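Local atomic coordinates of neutral ceramidase (Pseudomonas aeruginosa, PDB entry 2ZWS), a protein that hydrolyses the N-acyl bond of ceramides to give sphingosine and free fatty acid, and also runs the reverse synthesis, as a zinc-dependent secreted amidase. Residues K11-G16 against H37-A42; E556-E561 against V576-D581; S100-F105 against E120-A125. One frame throughout, in Å; residues are numbered along the deposited sequence.

Contact 1. Residues K11-G16 against H37-A42; sequences KADITG and HMRQWA. With MG (magnesium ion), chain C.
The Trp41 indole carries the Lys11 side chain over one face, with Lys11 CE 3.3 Å from Trp41 CD2, while the backbone N of Ala12 lies at the ring's edge in its plane. Lys11 holds CG opposite its own backbone N (chi1 179°), a course that takes the chain across the indole and sets NZ 4.2 Å above the centroid of the five-membered ring of Trp41. The ammonium, in a cation-pi contact there, also forms a salt bridge with Glu228. The other flat pair stands nearly crosswise: the Asp13 carboxylate and the Arg39 guanidinium are turned 86° apart. Arg39 NH1 takes the syn lone pair of Asp13 OD2 at 2.9 Å, 33° out of the guanidinium plane, and Arg39 NE forms a salt bridge with Asp579, so two acids hold the group. Asp13 OD1 serves an Asx turn, accepting from Thr15 N and, at 2.7 Å, from Thr15 OG1. Thr15 OG1 accepts Gln40 N at 3.0 Å, beyond the hydrogen-bonded antiparallel pair Ala12 and Ala42 and the bond Ile14 N to Gln40 O (2.9 Å). A backbone bond and then a side-chain hydroxyl thus carry the pairing beyond the regular strand. His37 O binds the magnesium ion at 2.2 Å. Strands 5-13 and 41-49 are neighbours in the large mixed sheet; Ala12 and Ala42 touch helix 120-138 at Ser133, and Ala42 also strand 55-61.

Contact 2. Residues E556-E561 against V576-D581; sequences EKTFLE and VATDND. With MG (magnesium ion), chain C.
Thr558 OG1 is gripped from two directions, accepting Asp579 N at 2.9 Å and donating to Leu560 O at 2.6 Å. The setting is the open end of the beta hairpin made by strands 560-566 and 574-578 in the C-terminal domain, where strand pairing gives way to side-chain bonding. A classic beta bulge, with Val576 and Ala577 both facing Val562, precedes this end, and a type I turn from Thr578 to Asp581 follows it. Asp579 answers with its carboxylate, but to the next residue, Phe559: its CG occupies the site between backbone N and carbonyl carbon (chi1 68°), folding the carboxylate back so that OD2 receives Phe559 N at 2.8 Å. The donor comes from above the carboxylate plane, 51° out of it, in a nearly straight bond. Asp579 OD2 also lies at the edge of the Phe559 ring, 3.3 Å from Phe559 CD2, while OD1 forms a salt bridge with Arg39, so the carboxylate is held at both oxygens. Leu560 CD2 also packs on Asp579 CB at 3.7 Å. The turn is tied by its own acid, Asp581 OD2 accepting Thr578 N at 2.8 Å through its anti lone pair, with OD1 bonded to Tyr225. Both Asp579 and Asp581 belong to the magnesium site: Asp581 O binds the ion at 2.3 Å, and Asp579 O, 2.6 Å from it, also accepts from the metal-bound water.

Contact 3. Residues S100-F105 against E120-A125; sequences SGPGGF and EKTFNA
An apolar loop-on-helix contact joins the glycine-rich segment 100-105, which includes the short, weakly bonded strand 101-102, to the first turns of helix 120-138, with Thr122 and Phe123 meeting Pro102, Gly103 and Phe105. Thr122 divides its side chain between two tasks. Thr122 CG2, anti to the backbone N, reaches into the bend of the loop, 3.8 Å from Pro102 O and 4.0 Å from Gly103 O, and also touches Phe105 CD1 at 4.2 Å; its OG1 is hydrogen-bonded to Glu17. Phe105 comes alongside the helix through its base: CB lies 4.0 Å from Phe123 CB, but CG takes the cramped position between backbone N and carbonyl carbon (chi1 58°), and the ring swings off to meet Phe67 edge-to-face. Phe123 presents a ring edge to the loop, with CD2 3.5 Å from Phe105 O and the oxygen in the plane of the ring. The rest of that ring packs among Phe118, His107 and the side chains of helix 68-81. Positive phi at Gly104 (95°) lets the chain bend here in a way that calls for glycine, and Gly104 shares a backbone hydrogen bond with Gln119, just ahead of the helix. The Phe105 side chain is about 8 Å from that of Tyr445, a probable substrate-binding residue. Chemically, the interface works by shape and dispersion: Gly103 O and Phe105 O are buried without a conventional partner, and the slightly positive aromatic edge of Phe123 probably offers Phe105 O a modest electrostatic compensation.

How the contacts relate
Contact 1 lies between the other two, its centre 12 Å from that of contact 2 and 11 Å from that of contact 3; contacts 2 and 3 do not touch. Between contacts 1 and 2 the bridge is polar and joins segments of the N-terminal and C-terminal ceramidase regions: Arg39 NE meets Asp579 OD1 at 2.8 Å, Asp13 N probably bonds to Glu556 OE2, and the magnesium ion takes His37 O from one contact and Asp581 O from the other, while a water bound to the ion belongs to both. Toward contact 3 the junction is plain packing, with Gly16 CA 3.8 Å from Pro102 CG. In contact 3 the Phe105 side chain is about 13 Å from the zinc ion.

Contact 1. Residues K11-G16 against H37-A42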
ATOM      1  N   LYS A  11       1.038 -10.838 -10.060  1.00 12.95           N
ATOM      2  CA  LYS A  11       0.209  -9.742  -9.583  1.00 13.40           C
ATOM      3  C   LYS A  11      -1.184 -10.297  -9.322  1.00 13.56           C
ATOM      4  O   LYS A  11      -1.694 -11.126 -10.094  1.00 13.13           O
ATOM      5  CB  LYS A  11       0.182  -8.613 -10.626  1.00 14.30           C
ATOM      6  CG  LYS A  11      -0.633  -7.414 -10.304  1.00 18.54           C
ATOM      7  CD  LYS A  11      -0.439  -6.377 -11.396  1.00 21.74           C
ATOM      8  CE  LYS A  11      -1.720  -5.679 -11.681  1.00 23.31           C
ATOM      9  NZ  LYS A  11      -1.637  -4.775 -12.832  1.00 23.61           N
ATOM     10  N   ALA A  12      -1.800  -9.874  -8.221  1.00 12.01           N
ATOM     11  CA  ALA A  12      -3.163 -10.334  -7.910  1.00 11.92           C
ATOM     12  C   ALA A  12      -3.968  -9.278  -7.184  1.00 11.89           C
ATOM     13  O   ALA A  12      -3.432  -8.436  -6.503  1.00 11.27           O
ATOM     14  CB  ALA A  12      -3.145 -11.607  -7.093  1.00 13.03           C
ATOM     15  N   ASP A  13      -5.267  -9.345  -7.390  1.00 11.45           N
ATOM     16  CA  ASP A  13      -6.234  -8.347  -6.943  1.00 11.48           C
ATOM     17  C   ASP A  13      -6.466  -8.471  -5.425  1.00 11.31           C
ATOM     18  O   ASP A  13      -6.760  -9.583  -4.935  1.00 12.49           O
ATOM     19  CB  ASP A  13      -7.512  -8.662  -7.716  1.00 10.99           C
ATOM     20  CG  ASP A  13      -8.640  -7.650  -7.503  1.00 11.17           C
ATOM     21  OD1 ASP A  13      -8.534  -6.725  -6.663  1.00 13.15           O
ATOM     22  OD2 ASP A  13      -9.671  -7.791  -8.218  1.00 13.45           O
ATOM     23  N   ILE A  14      -6.280  -7.366  -4.680  1.00 11.12           N
ATOM     24  CA  ILE A  14      -6.518  -7.339  -3.241  1.00 11.27           C
ATOM     25  C   ILE A  14      -7.570  -6.261  -2.904  1.00 10.76           C
ATOM     26  O   ILE A  14      -7.650  -5.781  -1.754  1.00 12.66           O
ATOM     27  CB  ILE A  14      -5.233  -7.065  -2.434  1.00  9.99           C
ATOM     28  CG1 ILE A  14      -4.491  -5.816  -2.963  1.00  9.34           C
ATOM     29  CG2 ILE A  14      -4.307  -8.248  -2.447  1.00 11.48           C
ATOM     30  CD1 ILE A  14      -3.275  -5.372  -2.065  1.00 11.72           C
ATOM     31  N   THR A  15      -8.386  -5.887  -3.897  1.00 11.18           N
ATOM     32  CA  THR A  15      -9.385  -4.815  -3.691  1.00 11.75           C
ATOM     33  C   THR A  15     -10.463  -5.295  -2.716  1.00 12.08           C
ATOM     34  O   THR A  15     -11.026  -6.383  -2.881  1.00 12.54           O
ATOM     35  CB  THR A  15     -10.071  -4.440  -5.013  1.00 11.96           C
ATOM     36  OG1 THR A  15      -9.076  -4.169  -6.018  1.00 11.64           O
ATOM     37  CG2 THR A  15     -10.946  -3.186  -4.832  1.00 13.01           C
ATOM     38  N   GLY A  16     -10.777  -4.473  -1.737  1.00 12.76           N
ATOM     39  CA  GLY A  16     -11.761  -4.820  -0.741  1.00 13.15           C
ATOM     40  C   GLY A  16     -13.121  -4.210  -1.038  1.00 12.93           C
ATOM     41  O   GLY A  16     -13.456  -3.935  -2.178  1.00 13.27           O
ATOM     42  N   HIS A  37     -11.984   3.698  -8.617  1.00  9.78           N
ATOM     43  CA  HIS A  37     -11.291   4.311  -9.740  1.00 11.03           C
ATOM     44  C   HIS A  37     -10.341   3.302 -10.400  1.00 10.80           C
ATOM     45  O   HIS A  37     -10.475   2.994 -11.581  1.00 11.28           O
ATOM     46  CB  HIS A  37     -10.551   5.579  -9.348  1.00 10.09           C
ATOM     47  CG  HIS A  37      -9.878   6.227 -10.515  1.00 12.61           C
ATOM     48  ND1 HIS A  37      -8.854   7.141 -10.384  1.00 13.98           N
ATOM     49  CD2 HIS A  37     -10.088   6.084 -11.851  1.00 13.51           C
ATOM     50  CE1 HIS A  37      -8.462   7.532 -11.587  1.00 14.52           C
ATOM     51  NE2 HIS A  37      -9.194   6.905 -12.495  1.00 13.31           N
ATOM     52  N   MET A  38      -9.389   2.794  -9.617  1.00 10.98           N
ATOM     53  CA  MET A  38      -8.539   1.701 -10.059  0.50 11.24           C
ATOM     54  C   MET A  38      -8.451   0.681  -8.927  1.00 11.19           C
ATOM     55  O   MET A  38      -8.604   1.033  -7.746  1.00 11.98           O
ATOM     56  CB  MET A  38      -7.135   2.190 -10.490  0.50 11.73           C
ATOM     57  CG  MET A  38      -7.099   3.094 -11.751  0.50 12.16           C
ATOM     58  SD  MET A  38      -5.518   3.155 -12.682  0.50 11.49           S
ATOM     59  CE  MET A  38      -4.375   3.622 -11.379  0.50 12.25           C
ATOM     60  N   ARG A  39      -8.227  -0.585  -9.293  1.00 12.06           N
ATOM     61  CA  ARG A  39      -8.147  -1.631  -8.285  1.00 11.67           C
ATOM     62  C   ARG A  39      -6.811  -1.584  -7.536  1.00 11.60           C
ATOM     63  O   ARG A  39      -5.857  -0.913  -7.959  1.00 11.45           O
ATOM     64  CB  ARG A  39      -8.361  -3.014  -8.907  1.00 11.79           C
ATOM     65  CG  ARG A  39      -9.852  -3.249  -9.234  1.00 13.03           C
ATOM     66  CD  ARG A  39     -10.180  -4.742  -9.586  1.00 13.68           C
ATOM     67  NE  ARG A  39     -11.642  -4.839  -9.709  1.00 13.58           N
ATOM     68  CZ  ARG A  39     -12.461  -5.449  -8.850  1.00 13.68           C
ATOM     69  NH1 ARG A  39     -12.001  -6.189  -7.844  1.00 14.28           N
ATOM     70  NH2 ARG A  39     -13.775  -5.353  -9.041  1.00 14.43           N
ATOM     71  N   GLN A  40      -6.774  -2.313  -6.423  1.00 10.31           N
ATOM     72  CA  GLN A  40      -5.587  -2.492  -5.603  1.00 10.40           C
ATOM     73  C   GLN A  40      -4.970  -3.856  -5.890  1.00 10.54           C
ATOM     74  O   GLN A  40      -5.699  -4.871  -5.975  1.00 10.97           O
ATOM     75  CB  GLN A  40      -6.000  -2.448  -4.128  1.00 10.72           C
ATOM     76  CG  GLN A  40      -6.646  -1.112  -3.723  1.00 11.92           C
ATOM     77  CD  GLN A  40      -7.216  -1.184  -2.331  1.00 11.75           C
ATOM     78  OE1 GLN A  40      -6.555  -0.803  -1.366  1.00 15.30           O
ATOM     79  NE2 GLN A  40      -8.382  -1.723  -2.206  1.00 11.16           N
ATOM     80  N   TRP A  41      -3.637  -3.897  -5.995  1.00 10.48           N
ATOM     81  CA  TRP A  41      -2.925  -5.133  -6.375  1.00 10.24           C
ATOM     82  C   TRP A  41      -1.795  -5.431  -5.406  1.00  9.88           C
ATOM     83  O   TRP A  41      -1.203  -4.502  -4.769  1.00 10.71           O
ATOM     84  CB  TRP A  41      -2.320  -5.000  -7.795  1.00 11.03           C
ATOM     85  CG  TRP A  41      -3.412  -4.686  -8.793  1.00 10.50           C
ATOM     86  CD1 TRP A  41      -3.853  -3.448  -9.183  1.00 13.18           C
ATOM     87  CD2 TRP A  41      -4.219  -5.646  -9.497  1.00 12.24           C
ATOM     88  NE1 TRP A  41      -4.896  -3.577 -10.084  1.00 13.53           N
ATOM     89  CE2 TRP A  41      -5.144  -4.917 -10.287  1.00 12.49           C
ATOM     90  CE3 TRP A  41      -4.257  -7.041  -9.522  1.00 13.26           C
ATOM     91  CZ2 TRP A  41      -6.083  -5.545 -11.097  1.00 13.71           C
ATOM     92  CZ3 TRP A  41      -5.190  -7.667 -10.328  1.00 13.31           C
ATOM     93  CH2 TRP A  41      -6.101  -6.923 -11.099  1.00 12.51           C
ATOM     94  N   ALA A  42      -1.539  -6.731  -5.243  1.00 10.17           N
ATOM     95  CA  ALA A  42      -0.297  -7.218  -4.667  1.00  9.97           C
ATOM     96  C   ALA A  42       0.607  -7.617  -5.833  1.00 10.29           C
ATOM     97  O   ALA A  42       0.182  -8.338  -6.737  1.00 10.38           O
ATOM     98  CB  ALA A  42      -0.552  -8.436  -3.796  1.00 10.63           C
TER
HETATM   99 MG    MG C 648     -11.311   2.518 -13.556  1.00 13.08          MG
HETATM  100  O   HOH W   1     -13.446   1.789 -12.396  1.00 16.09           O

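Contact 2. Residues E556-E561 against V576-D581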
ATOM      1  N   GLU A 556     -10.526 -10.386  -9.210  1.00 14.69           N
ATOM      2  CA  GLU A 556      -9.991 -10.848 -10.506  1.00 15.64           C
ATOM      3  C   GLU A 556     -11.000 -10.702 -11.639  1.00 16.16           C
ATOM      4  O   GLU A 556     -10.783 -11.205 -12.759  1.00 18.00           O
ATOM      5  CB  GLU A 556      -9.459 -12.289 -10.438  1.00 15.95           C
ATOM      6  CG  GLU A 556      -8.348 -12.515  -9.368  1.00 16.83           C
ATOM      7  CD  GLU A 556      -7.022 -11.797  -9.663  1.00 18.58           C
ATOM      8  OE1 GLU A 556      -6.725 -11.437 -10.819  1.00 22.03           O
ATOM      9  OE2 GLU A 556      -6.219 -11.694  -8.739  1.00 16.60           O
ATOM     10  N   LYS A 557     -12.115 -10.042 -11.322  1.00 15.56           N
ATOM     11  CA  LYS A 557     -13.134  -9.717 -12.314  0.50 16.11           C
ATOM     12  C   LYS A 557     -13.403  -8.211 -12.342  1.00 15.41           C
ATOM     13  O   LYS A 557     -12.502  -7.418 -12.009  1.00 15.13           O
ATOM     14  CB  LYS A 557     -14.390 -10.568 -12.097  0.50 15.92           C
ATOM     15  CG  LYS A 557     -14.105 -12.085 -12.214  0.50 16.75           C
ATOM     16  CD  LYS A 557     -15.328 -12.909 -11.820  0.50 17.63           C
ATOM     17  CE  LYS A 557     -16.275 -13.091 -13.001  0.50 19.52           C
ATOM     18  NZ  LYS A 557     -17.525 -13.809 -12.607  0.50 19.80           N
ATOM     19  N   THR A 558     -14.608  -7.788 -12.733  1.00 15.27           N
ATOM     20  CA  THR A 558     -14.856  -6.374 -12.919  1.00 14.80           C
ATOM     21  C   THR A 558     -16.321  -6.005 -12.752  1.00 14.68           C
ATOM     22  O   THR A 558     -17.221  -6.804 -12.979  1.00 14.67           O
ATOM     23  CB  THR A 558     -14.356  -5.913 -14.335  1.00 15.27           C
ATOM     24  OG1 THR A 558     -14.491  -4.492 -14.484  1.00 15.22           O
ATOM     25  CG2 THR A 558     -15.081  -6.678 -15.467  1.00 16.00           C
ATOM     26  N   PHE A 559     -16.562  -4.777 -12.336  1.00 13.56           N
ATOM     27  CA  PHE A 559     -17.925  -4.239 -12.312  1.00 14.16           C
ATOM     28  C   PHE A 559     -18.352  -3.667 -13.647  1.00 14.66           C
ATOM     29  O   PHE A 559     -19.531  -3.310 -13.822  1.00 15.23           O
ATOM     30  CB  PHE A 559     -18.049  -3.158 -11.226  1.00 14.17           C
ATOM     31  CG  PHE A 559     -18.022  -3.712  -9.826  1.00 14.25           C
ATOM     32  CD1 PHE A 559     -19.171  -4.302  -9.279  1.00 13.94           C
ATOM     33  CD2 PHE A 559     -16.848  -3.702  -9.066  1.00 13.78           C
ATOM     34  CE1 PHE A 559     -19.165  -4.830  -8.001  1.00 14.83           C
ATOM     35  CE2 PHE A 559     -16.833  -4.230  -7.774  1.00 13.40           C
ATOM     36  CZ  PHE A 559     -17.995  -4.821  -7.241  1.00 14.20           C
ATOM     37  N   LEU A 560     -17.414  -3.551 -14.582  1.00 14.38           N
ATOM     38  CA  LEU A 560     -17.708  -2.887 -15.843  1.00 14.55           C
ATOM     39  C   LEU A 560     -16.748  -3.326 -16.931  1.00 14.91           C
ATOM     40  O   LEU A 560     -15.595  -3.667 -16.688  1.00 14.39           O
ATOM     41  CB  LEU A 560     -17.646  -1.363 -15.698  1.00 14.24           C
ATOM     42  CG  LEU A 560     -16.262  -0.705 -15.567  1.00 12.44           C
ATOM     43  CD1 LEU A 560     -15.674  -0.289 -16.936  1.00 14.92           C
ATOM     44  CD2 LEU A 560     -16.287   0.455 -14.567  1.00 13.61           C
ATOM     45  N   GLU A 561     -17.242  -3.256 -18.151  1.00 15.04           N
ATOM     46  CA  GLU A 561     -16.434  -3.500 -19.338  1.00 16.67           C
ATOM     47  C   GLU A 561     -16.836  -2.459 -20.369  1.00 16.96           C
ATOM     48  O   GLU A 561     -18.031  -2.189 -20.530  1.00 17.55           O
ATOM     49  CB  GLU A 561     -16.697  -4.910 -19.875  1.00 16.97           C
ATOM     50  CG  GLU A 561     -15.975  -6.012 -19.093  1.00 17.75           C
ATOM     51  CD  GLU A 561     -16.371  -7.436 -19.503  1.00 20.06           C
ATOM     52  OE1 GLU A 561     -17.338  -7.614 -20.290  1.00 23.28           O
ATOM     53  OE2 GLU A 561     -15.711  -8.379 -19.006  1.00 24.58           O
ATOM     54  N   VAL A 576     -12.042  -3.395 -24.191  1.00 22.08           N
ATOM     55  CA  VAL A 576     -10.948  -2.425 -24.274  1.00 21.32           C
ATOM     56  C   VAL A 576     -10.692  -1.698 -22.950  1.00 20.13           C
ATOM     57  O   VAL A 576      -9.680  -1.006 -22.808  1.00 21.06           O
ATOM     58  CB  VAL A 576     -11.145  -1.360 -25.394  1.00 21.77           C
ATOM     59  CG1 VAL A 576     -11.207  -2.025 -26.798  1.00 23.12           C
ATOM     60  CG2 VAL A 576     -12.368  -0.473 -25.115  1.00 21.76           C
ATOM     61  N   ALA A 577     -11.601  -1.850 -21.990  1.00 18.62           N
ATOM     62  CA  ALA A 577     -11.373  -1.277 -20.658  1.00 17.47           C
ATOM     63  C   ALA A 577     -12.195  -2.002 -19.605  1.00 16.73           C
ATOM     64  O   ALA A 577     -13.287  -2.503 -19.882  1.00 17.01           O
ATOM     65  CB  ALA A 577     -11.665   0.210 -20.653  1.00 17.54           C
ATOM     66  N   THR A 578     -11.639  -2.052 -18.395  1.00 15.74           N
ATOM     67  CA  THR A 578     -12.211  -2.749 -17.269  0.50 16.51           C
ATOM     68  C   THR A 578     -12.312  -1.732 -16.110  1.00 14.46           C
ATOM     69  O   THR A 578     -11.894  -0.579 -16.279  1.00 14.81           O
ATOM     70  CB  THR A 578     -11.288  -3.969 -16.993  0.50 17.89           C
ATOM     71  OG1 THR A 578     -11.727  -5.069 -17.799  0.50 20.47           O
ATOM     72  CG2 THR A 578     -11.264  -4.369 -15.566  0.50 20.01           C
ATOM     73  N   ASP A 579     -12.809  -2.141 -14.937  1.00 14.39           N
ATOM     74  CA  ASP A 579     -12.854  -1.198 -13.811  1.00 13.39           C
ATOM     75  C   ASP A 579     -11.463  -0.839 -13.261  1.00 12.98           C
ATOM     76  O   ASP A 579     -11.339   0.118 -12.509  1.00 13.81           O
ATOM     77  CB  ASP A 579     -13.854  -1.614 -12.697  1.00 13.78           C
ATOM     78  CG  ASP A 579     -13.451  -2.880 -11.934  1.00 13.91           C
ATOM     79  OD1 ASP A 579     -12.254  -3.290 -11.972  1.00 15.78           O
ATOM     80  OD2 ASP A 579     -14.336  -3.424 -11.223  1.00 12.81           O
ATOM     81  N   ASN A 580     -10.431  -1.590 -13.647  1.00 12.32           N
ATOM     82  CA  ASN A 580      -9.087  -1.285 -13.201  1.00 12.68           C
ATOM     83  C   ASN A 580      -8.495  -0.067 -13.892  1.00 13.62           C
ATOM     84  O   ASN A 580      -7.593   0.582 -13.352  1.00 13.02           O
ATOM     85  CB  ASN A 580      -8.144  -2.454 -13.436  1.00 12.70           C
ATOM     86  CG  ASN A 580      -6.805  -2.236 -12.799  1.00 12.88           C
ATOM     87  OD1 ASN A 580      -6.716  -1.880 -11.618  1.00 12.60           O
ATOM     88  ND2 ASN A 580      -5.744  -2.436 -13.578  1.00 13.51           N
ATOM     89  N   ASP A 581      -8.991   0.248 -15.088  1.00 14.12           N
ATOM     90  CA  ASP A 581      -8.303   1.229 -15.920  1.00 13.97           C
ATOM     91  C   ASP A 581      -8.468   2.679 -15.430  1.00 13.16           C
ATOM     92  O   ASP A 581      -9.522   3.056 -14.929  1.00 13.26           O
ATOM     93  CB  ASP A 581      -8.721   1.052 -17.363  1.00 14.81           C
ATOM     94  CG  ASP A 581      -8.171  -0.237 -17.932  1.00 16.43           C
ATOM     95  OD1 ASP A 581      -6.926  -0.404 -17.891  1.00 16.99           O
ATOM     96  OD2 ASP A 581      -8.974  -1.106 -18.362  1.00 17.21           O
TER
HETATM   97 MG    MG C 648     -11.311   2.518 -13.556  1.00 13.08          MG
HETATM   98  O   HOH W   2     -13.200  -8.006 -18.273  1.00 29.48           O
HETATM   99  O   HOH W   1     -13.446   1.789 -12.396  1.00 16.09           O

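Contact 3. Residues S100-F105 against E120-A125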
ATOM      1  N   SER A 100      -6.507   5.598  -0.092  1.00 11.96           N
ATOM      2  CA  SER A 100      -7.789   5.476  -0.778  1.00 12.39           C
ATOM      3  C   SER A 100      -8.271   4.058  -0.921  1.00 12.09           C
ATOM      4  O   SER A 100      -8.949   3.745  -1.905  1.00 12.95           O
ATOM      5  CB  SER A 100      -7.703   6.105  -2.168  1.00 12.01           C
ATOM      6  OG  SER A 100      -7.441   7.506  -2.040  1.00 13.82           O
ATOM      7  N   GLY A 101      -7.934   3.208   0.056  1.00 11.82           N
ATOM      8  CA  GLY A 101      -8.538   1.855   0.108  1.00 11.80           C
ATOM      9  C   GLY A 101      -9.447   1.691   1.317  1.00 11.77           C
ATOM     10  O   GLY A 101      -9.343   2.443   2.283  1.00 12.16           O
ATOM     11  N   PRO A 102     -10.344   0.695   1.265  1.00 12.03           N
ATOM     12  CA  PRO A 102     -11.193   0.353   2.417  1.00 11.81           C
ATOM     13  C   PRO A 102     -10.350  -0.100   3.608  1.00 12.05           C
ATOM     14  O   PRO A 102      -9.384  -0.848   3.436  1.00 12.37           O
ATOM     15  CB  PRO A 102     -12.073  -0.791   1.875  1.00 11.53           C
ATOM     16  CG  PRO A 102     -11.294  -1.382   0.751  1.00 12.94           C
ATOM     17  CD  PRO A 102     -10.555  -0.215   0.119  1.00 12.64           C
ATOM     18  N   GLY A 103     -10.721   0.343   4.804  1.00 12.50           N
ATOM     19  CA  GLY A 103     -10.002  -0.027   6.033  1.00 13.29           C
ATOM     20  C   GLY A 103     -10.577  -1.233   6.747  1.00 13.73           C
ATOM     21  O   GLY A 103     -11.436  -1.960   6.201  1.00 14.14           O
ATOM     22  N   GLY A 104     -10.099  -1.448   7.970  1.00 13.15           N
ATOM     23  CA  GLY A 104     -10.621  -2.519   8.823  1.00 14.56           C
ATOM     24  C   GLY A 104      -9.842  -3.814   8.750  1.00 14.71           C
ATOM     25  O   GLY A 104     -10.374  -4.890   9.054  1.00 14.25           O
ATOM     26  N   PHE A 105      -8.584  -3.743   8.333  1.00 13.46           N
ATOM     27  CA  PHE A 105      -7.803  -4.949   8.178  1.00 12.74           C
ATOM     28  C   PHE A 105      -6.605  -5.080   9.125  1.00 12.29           C
ATOM     29  O   PHE A 105      -5.705  -5.919   8.918  1.00 12.65           O
ATOM     30  CB  PHE A 105      -7.446  -5.201   6.701  1.00 12.70           C
ATOM     31  CG  PHE A 105      -6.670  -4.079   6.046  1.00 12.66           C
ATOM     32  CD1 PHE A 105      -7.327  -2.969   5.524  1.00 13.69           C
ATOM     33  CD2 PHE A 105      -5.282  -4.156   5.923  1.00 12.61           C
ATOM     34  CE1 PHE A 105      -6.603  -1.934   4.895  1.00 11.78           C
ATOM     35  CE2 PHE A 105      -4.547  -3.145   5.288  1.00 13.08           C
ATOM     36  CZ  PHE A 105      -5.197  -2.035   4.787  1.00 13.00           C
ATOM     37  N   GLU A 120     -14.019  -8.034   8.084  1.00 15.49           N
ATOM     38  CA  GLU A 120     -13.481  -9.338   7.702  0.60 16.06           C
ATOM     39  C   GLU A 120     -13.401  -9.567   6.182  1.00 15.00           C
ATOM     40  O   GLU A 120     -12.438 -10.175   5.715  1.00 14.76           O
ATOM     41  CB  GLU A 120     -14.223 -10.468   8.424  0.60 16.86           C
ATOM     42  CG  GLU A 120     -13.654 -11.870   8.205  0.60 19.77           C
ATOM     43  CD  GLU A 120     -14.136 -12.848   9.262  0.60 23.85           C
ATOM     44  OE1 GLU A 120     -13.284 -13.490   9.925  0.60 24.70           O
ATOM     45  OE2 GLU A 120     -15.373 -12.953   9.443  0.60 26.05           O
ATOM     46  N   LYS A 121     -14.372  -9.088   5.398  1.00 14.18           N
ATOM     47  CA  LYS A 121     -14.351  -9.360   3.961  1.00 14.58           C
ATOM     48  C   LYS A 121     -13.157  -8.672   3.274  1.00 13.77           C
ATOM     49  O   LYS A 121     -12.539  -9.222   2.349  1.00 14.42           O
ATOM     50  CB  LYS A 121     -15.659  -8.880   3.313  1.00 15.81           C
ATOM     51  CG  LYS A 121     -15.922  -9.499   1.952  1.00 20.05           C
ATOM     52  CD  LYS A 121     -17.399  -9.330   1.530  1.00 25.37           C
ATOM     53  CE  LYS A 121     -17.699 -10.132   0.265  1.00 28.59           C
ATOM     54  NZ  LYS A 121     -17.876 -11.592   0.561  1.00 31.08           N
ATOM     55  N   THR A 122     -12.849  -7.448   3.701  1.00 13.31           N
ATOM     56  CA  THR A 122     -11.709  -6.725   3.145  1.00 12.91           C
ATOM     57  C   THR A 122     -10.395  -7.369   3.604  1.00 11.83           C
ATOM     58  O   THR A 122      -9.475  -7.628   2.765  1.00 12.55           O
ATOM     59  CB  THR A 122     -11.804  -5.254   3.559  1.00 13.08           C
ATOM     60  OG1 THR A 122     -12.900  -4.642   2.860  1.00 13.66           O
ATOM     61  CG2 THR A 122     -10.508  -4.466   3.288  1.00 12.83           C
ATOM     62  N   PHE A 123     -10.325  -7.697   4.895  1.00 12.25           N
ATOM     63  CA  PHE A 123      -9.150  -8.421   5.416  1.00 10.99           C
ATOM     64  C   PHE A 123      -8.888  -9.715   4.623  1.00 12.23           C
ATOM     65  O   PHE A 123      -7.772  -9.969   4.143  1.00 11.67           O
ATOM     66  CB  PHE A 123      -9.324  -8.712   6.921  1.00 10.95           C
ATOM     67  CG  PHE A 123      -8.247  -9.588   7.496  1.00 10.16           C
ATOM     68  CD1 PHE A 123      -8.431 -10.986   7.567  1.00 12.52           C
ATOM     69  CD2 PHE A 123      -7.049  -9.038   7.981  1.00 10.75           C
ATOM     70  CE1 PHE A 123      -7.421 -11.814   8.090  1.00 14.12           C
ATOM     71  CE2 PHE A 123      -6.030  -9.873   8.493  1.00 10.85           C
ATOM     72  CZ  PHE A 123      -6.222 -11.251   8.554  1.00 13.53           C
ATOM     73  N   ASN A 124      -9.925 -10.515   4.479  1.00 12.97           N
ATOM     74  CA  ASN A 124      -9.759 -11.790   3.807  1.00 13.72           C
ATOM     75  C   ASN A 124      -9.329 -11.619   2.349  1.00 12.29           C
ATOM     76  O   ASN A 124      -8.527 -12.424   1.847  1.00 12.98           O
ATOM     77  CB  ASN A 124     -11.052 -12.614   3.852  1.00 15.36           C
ATOM     78  CG  ASN A 124     -11.415 -13.148   5.244  1.00 18.68           C
ATOM     79  OD1 ASN A 124     -12.588 -13.536   5.482  1.00 24.90           O
ATOM     80  ND2 ASN A 124     -10.454 -13.263   6.116  1.00 18.42           N
ATOM     81  N   ALA A 125      -9.858 -10.604   1.649  1.00 11.60           N
ATOM     82  CA  ALA A 125      -9.471 -10.364   0.237  1.00 10.51           C
ATOM     83  C   ALA A 125      -7.994 -10.008   0.128  1.00 10.69           C
ATOM     84  O   ALA A 125      -7.327 -10.371  -0.864  1.00 12.33           O
ATOM     85  CB  ALA A 125     -10.308  -9.268  -0.372  1.00 11.93           C
TER